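Local structure of endosialidase (Enterobacteria phage phi92, 4HIZ) at residues Cys439-Asn442 with Trp446-Ser449; Tyr407-Gly412 with Leu522-His527. The protein cleaves polymers of sialic acid internally, acting on both alpha2,8 and alpha2,9 linkages, probably to let the phage through the polysialic acid capsule of its bacterial host. All coordinates share one frame; numbering follows the deposited sequence.

Contact 1: Cys439-Asn442 with Trp446-Ser449; sequences CKIN and WPVS
With chi1 at -55°, Ile441 sets CG2 anti to its own backbone N, and this methyl is the branch presented to Pro447. The other arm, CG1, lies beside the backbone N. Ile441 CG2 itself meets Pro447 CG at 4.0 Å, an apolar touch in which the two side chains cross at about a right angle.

The larger share of the contact belongs to Asn442 and Pro447, and here the backbone does the work. Asn442 O sits 3.4 Å from Pro447 CD, and the angle at the oxygen between its own carbon and CD is about 156°, so the carbonyl aims at a ring carbon whose hydrogens the adjoining nitrogen probably makes slightly positive. No hydrogen bond links the two segments. The amide of Asn442 instead holds the intervening residues, its OD1 taking hydrogen bonds from Ser444 OG and Ser445 N, consistent with the chain turning as it leaves the strand. On the far side of the turn, Pro447 CD also lies 3.8 Å above the Trp446 ring, offset toward its rim, and thus serves indole and carbonyl together.

The result is a small, mainly van der Waals link between the end of strand 435-442, in a blade of the catalytic beta-propeller, and the loop leading to strand 456-460. Strand 407-413 lies beside strand 435-442 in the same blade. On the adjacent blade, Ile441 and Trp446 pack on Leu375 of strand 374-378, while Trp446 and Pro447 both reach Leu388 of strand 386-389.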
loop_
_atom_site.group_PDB
_atom_site.type_symbol
_atom_site.label_atom_id
_atom_site.label_comp_id
_atom_site.label_asym_id
_atom_site.label_seq_id
_atom_site.Cartn_x
_atom_site.Cartn_y
_atom_site.Cartn_z
ATOM N N CYS A 439 13.978 -33.438 -1.349
ATOM C CA CYS A 439 14.868 -34.550 -1.010
ATOM C C CYS A 439 16.312 -34.079 -1.125
ATOM O O CYS A 439 16.601 -33.010 -1.706
ATOM C CB CYS A 439 14.609 -35.812 -1.871
ATOM S SG CYS A 439 15.021 -35.659 -3.621
ATOM N N LYS A 440 17.206 -34.858 -0.524
ATOM C CA LYS A 440 18.614 -34.501 -0.465
ATOM C C LYS A 440 19.396 -35.723 -0.961
ATOM O O LYS A 440 19.466 -36.743 -0.259
ATOM C CB LYS A 440 18.952 -34.143 0.991
ATOM C CG LYS A 440 20.355 -33.642 1.212
ATOM C CD LYS A 440 20.504 -33.164 2.681
ATOM C CE LYS A 440 21.954 -32.808 2.993
ATOM N NZ LYS A 440 22.142 -32.175 4.334
ATOM N N ILE A 441 19.965 -35.620 -2.163
ATOM C CA ILE A 441 20.613 -36.772 -2.809
ATOM C C ILE A 441 22.123 -36.573 -2.827
ATOM O O ILE A 441 22.591 -35.557 -3.318
ATOM C CB ILE A 441 20.127 -36.954 -4.277
ATOM C CG1 ILE A 441 18.599 -37.063 -4.360
ATOM C CG2 ILE A 441 20.809 -38.190 -4.941
ATOM C CD1 ILE A 441 18.057 -38.072 -3.481
ATOM N N ASN A 442 22.871 -37.529 -2.274
ATOM C CA ASN A 442 24.325 -37.491 -2.334
ATOM C C ASN A 442 24.761 -37.860 -3.750
ATOM O O ASN A 442 24.575 -39.013 -4.192
ATOM C CB ASN A 442 24.926 -38.487 -1.337
ATOM C CG ASN A 442 26.429 -38.317 -1.189
ATOM O OD1 ASN A 442 27.134 -38.017 -2.168
ATOM N ND2 ASN A 442 26.930 -38.469 0.045
ATOM N N TRP A 446 27.485 -41.202 -6.403
ATOM C CA TRP A 446 26.284 -41.342 -7.212
ATOM C C TRP A 446 25.570 -42.645 -6.895
ATOM O O TRP A 446 26.174 -43.719 -6.995
ATOM C CB TRP A 446 26.706 -41.336 -8.687
ATOM C CG TRP A 446 25.570 -41.292 -9.699
ATOM C CD1 TRP A 446 25.146 -42.320 -10.479
ATOM C CD2 TRP A 446 24.753 -40.149 -10.053
ATOM N NE1 TRP A 446 24.120 -41.901 -11.299
ATOM C CE2 TRP A 446 23.870 -40.573 -11.069
ATOM C CE3 TRP A 446 24.708 -38.810 -9.626
ATOM C CZ2 TRP A 446 22.922 -39.721 -11.649
ATOM C CZ3 TRP A 446 23.790 -37.958 -10.207
ATOM C CH2 TRP A 446 22.890 -38.424 -11.208
ATOM N N PRO A 447 24.278 -42.567 -6.537
ATOM C CA PRO A 447 23.588 -43.777 -6.096
ATOM C C PRO A 447 23.463 -44.858 -7.156
ATOM O O PRO A 447 23.434 -44.585 -8.363
ATOM C CB PRO A 447 22.168 -43.283 -5.812
ATOM C CG PRO A 447 22.294 -41.828 -5.564
ATOM C CD PRO A 447 23.444 -41.357 -6.395
ATOM N N VAL A 448 23.317 -46.092 -6.681
ATOM C CA VAL A 448 23.015 -47.198 -7.572
ATOM C C VAL A 448 21.553 -47.120 -7.974
ATOM O O VAL A 448 21.196 -47.459 -9.094
ATOM C CB VAL A 448 23.327 -48.548 -6.910
ATOM C CG1 VAL A 448 22.795 -49.689 -7.744
ATOM C CG2 VAL A 448 24.831 -48.688 -6.725
ATOM N N SER A 449 20.722 -46.623 -7.061
ATOM C CA SER A 449 19.284 -46.589 -7.252
ATOM C C SER A 449 18.739 -45.494 -6.366
ATOM O O SER A 449 19.281 -45.231 -5.294
ATOM C CB SER A 449 18.692 -47.902 -6.767
ATOM O OG SER A 449 17.298 -47.852 -6.743
#

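Contact 2: Tyr407-Gly412 with Leu522-His527; sequences YLYIFG and LKITEH
Tyr409, Leu522 and Ile524 bury most of the surface in this contact, and the tyrosine ring is the piece they share. Leu522 holds CG anti to its backbone N (chi1 175°), extending CD2 to within 3.7 Å of Tyr409 CE2; the two side chains cross at about a right angle, and the methyl approaches the ring obliquely. The same CD2 reaches the edge of the Phe411 ring near its plane, 4.5 Å from CZ, so one leucine methyl serves two aromatic rings from a single strand. Ile524 adds a branch methyl over one face of Tyr409, with CG2 at 4.3 Å from CZ.

The phenol's polar end is provided for as well. Tyr409 OH is 2.6 Å from a water that donates a hydrogen bond to Ile524 O, and Tyr409 OH is also hydrogen-bonded to Lys440 NZ. A mostly apolar interface thus carries a polar bridge beyond its ring contacts, and the lysine would probably polarise the phenol.

Two propeller blades meet here face to face. Met438 of strand 435-442 touches Tyr409, Phe411 and Leu522, and Leu484 of strand 483-490 packs on both aromatic rings and on Ile524. Between Leu522 and Ile524, Lys523 forms a salt bridge with Asp42 of the second subunit, which puts the end of strand 516-523 at the trimer interface.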
loop_
_atom_site.group_PDB
_atom_site.type_symbol
_atom_site.label_atom_id
_atom_site.label_comp_id
_atom_site.label_asym_id
_atom_site.label_seq_id
_atom_site.Cartn_x
_atom_site.Cartn_y
_atom_site.Cartn_z
ATOM N N TYR A 407 25.677 -32.832 -1.917
ATOM C CA TYR A 407 24.260 -33.126 -2.113
ATOM C C TYR A 407 23.553 -32.225 -3.093
ATOM O O TYR A 407 23.824 -31.029 -3.173
ATOM C CB TYR A 407 23.519 -32.972 -0.767
ATOM C CG TYR A 407 23.985 -33.964 0.250
ATOM C CD1 TYR A 407 23.396 -35.226 0.342
ATOM C CD2 TYR A 407 25.008 -33.640 1.141
ATOM C CE1 TYR A 407 23.819 -36.146 1.302
ATOM C CE2 TYR A 407 25.440 -34.546 2.097
ATOM C CZ TYR A 407 24.857 -35.797 2.163
ATOM O OH TYR A 407 25.309 -36.679 3.119
ATOM N N LEU A 408 22.589 -32.796 -3.800
ATOM C CA LEU A 408 21.598 -31.993 -4.498
ATOM C C LEU A 408 20.404 -31.862 -3.578
ATOM O O LEU A 408 19.893 -32.875 -3.065
ATOM C CB LEU A 408 21.122 -32.706 -5.781
ATOM C CG LEU A 408 22.213 -32.952 -6.845
ATOM C CD1 LEU A 408 21.556 -33.447 -8.124
ATOM C CD2 LEU A 408 22.994 -31.680 -7.126
ATOM N N TYR A 409 19.951 -30.629 -3.379
ATOM C CA TYR A 409 18.679 -30.356 -2.676
ATOM C C TYR A 409 17.640 -30.136 -3.765
ATOM O O TYR A 409 17.728 -29.153 -4.526
ATOM C CB TYR A 409 18.790 -29.097 -1.819
ATOM C CG TYR A 409 19.562 -29.247 -0.546
ATOM C CD1 TYR A 409 20.945 -29.275 -0.547
ATOM C CD2 TYR A 409 18.909 -29.292 0.675
ATOM C CE1 TYR A 409 21.641 -29.374 0.641
ATOM C CE2 TYR A 409 19.600 -29.391 1.844
ATOM C CZ TYR A 409 20.966 -29.424 1.825
ATOM O OH TYR A 409 21.672 -29.520 3.006
ATOM N N ILE A 410 16.682 -31.072 -3.862
ATOM C CA ILE A 410 15.723 -31.124 -4.966
ATOM C C ILE A 410 14.304 -30.917 -4.428
ATOM O O ILE A 410 13.941 -31.575 -3.461
ATOM C CB ILE A 410 15.795 -32.494 -5.690
ATOM C CG1 ILE A 410 17.230 -32.720 -6.188
ATOM C CG2 ILE A 410 14.802 -32.521 -6.855
ATOM C CD1 ILE A 410 17.461 -34.124 -6.775
ATOM N N PHE A 411 13.537 -30.039 -5.075
ATOM C CA PHE A 411 12.217 -29.622 -4.582
ATOM C C PHE A 411 11.160 -29.901 -5.637
ATOM O O PHE A 411 11.408 -29.779 -6.837
ATOM C CB PHE A 411 12.209 -28.110 -4.293
ATOM C CG PHE A 411 13.104 -27.697 -3.157
ATOM C CD1 PHE A 411 14.494 -27.578 -3.349
ATOM C CD2 PHE A 411 12.588 -27.487 -1.904
ATOM C CE1 PHE A 411 15.322 -27.203 -2.308
ATOM C CE2 PHE A 411 13.423 -27.082 -0.832
ATOM C CZ PHE A 411 14.781 -26.936 -1.025
ATOM N N GLY A 412 9.944 -30.181 -5.189
ATOM C CA GLY A 412 8.811 -30.274 -6.088
ATOM C C GLY A 412 7.547 -30.048 -5.272
ATOM O O GLY A 412 7.583 -30.084 -4.035
ATOM N N LEU A 522 16.063 -21.855 3.212
ATOM C CA LEU A 522 16.619 -22.982 3.960
ATOM C C LEU A 522 18.090 -22.739 4.315
ATOM O O LEU A 522 18.937 -22.446 3.427
ATOM C CB LEU A 522 16.517 -24.283 3.115
ATOM C CG LEU A 522 17.182 -25.512 3.758
ATOM C CD1 LEU A 522 16.439 -25.940 5.020
ATOM C CD2 LEU A 522 17.164 -26.690 2.753
ATOM N N LYS A 523 18.429 -22.863 5.596
ATOM C CA LYS A 523 19.834 -22.747 6.037
ATOM C C LYS A 523 20.682 -23.899 5.495
ATOM O O LYS A 523 20.341 -25.073 5.673
ATOM C CB LYS A 523 19.872 -22.718 7.575
ATOM C CG LYS A 523 21.257 -22.798 8.203
ATOM C CD LYS A 523 21.101 -22.531 9.711
ATOM C CE LYS A 523 22.429 -22.535 10.448
ATOM N NZ LYS A 523 23.131 -23.817 10.242
ATOM N N ILE A 524 21.794 -23.567 4.834
ATOM C CA ILE A 524 22.619 -24.601 4.213
ATOM C C ILE A 524 24.099 -24.565 4.648
ATOM O O ILE A 524 24.881 -25.413 4.224
ATOM C CB ILE A 524 22.563 -24.559 2.636
ATOM C CG1 ILE A 524 22.936 -23.150 2.142
ATOM C CG2 ILE A 524 21.176 -25.096 2.129
ATOM C CD1 ILE A 524 23.188 -23.019 0.671
ATOM N N THR A 525 24.484 -23.600 5.480
ATOM C CA THR A 525 25.838 -23.568 6.066
ATOM C C THR A 525 25.715 -23.115 7.516
ATOM O O THR A 525 24.626 -22.703 7.941
ATOM C CB THR A 525 26.811 -22.537 5.376
ATOM O OG1 THR A 525 26.419 -21.194 5.714
ATOM C CG2 THR A 525 26.854 -22.694 3.878
ATOM N N GLU A 526 26.817 -23.138 8.263
ATOM C CA GLU A 526 26.791 -22.544 9.601
ATOM C C GLU A 526 26.549 -21.046 9.470
ATOM O O GLU A 526 27.090 -20.405 8.562
ATOM C CB GLU A 526 28.099 -22.803 10.365
ATOM C CG GLU A 526 28.251 -24.276 10.709
ATOM C CD GLU A 526 29.340 -24.585 11.733
ATOM O OE1 GLU A 526 29.840 -23.663 12.415
ATOM O OE2 GLU A 526 29.701 -25.776 11.852
ATOM N N HIS A 527 25.724 -20.488 10.352
ATOM C CA HIS A 527 25.550 -19.046 10.372
ATOM C C HIS A 527 26.310 -18.454 11.559
ATOM O O HIS A 527 25.767 -18.329 12.666
ATOM C CB HIS A 527 24.047 -18.708 10.401
ATOM C CG HIS A 527 23.356 -19.026 9.117
ATOM N ND1 HIS A 527 22.002 -18.865 8.938
ATOM C CD2 HIS A 527 23.842 -19.504 7.942
ATOM C CE1 HIS A 527 21.675 -19.233 7.704
ATOM N NE2 HIS A 527 22.776 -19.612 7.076
HETATM O O HOH W 1 23.810 -28.200 3.496
#

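In the fold
The centres of contacts 1 and 2 lie about 15 Å apart, and the two share one blade of the sialidase beta-propeller through strands 407-413 and 435-442, which are antiparallel neighbours; Ile441 O to Leu408 N, at 2.8 Å, is a probable hydrogen bond between them. Along the chain the order is 407-412, 439-442, 446-449, 522-527, so contact 1 is local and falls between the two halves of contact 2. Contact 1 is internal to the blade and its side chains reach the preceding blade, with strands 374-378 and 386-389; contact 2 itself spans the joint to the following one, where strand 71-75 pairs with 516-523 and closes the propeller ring.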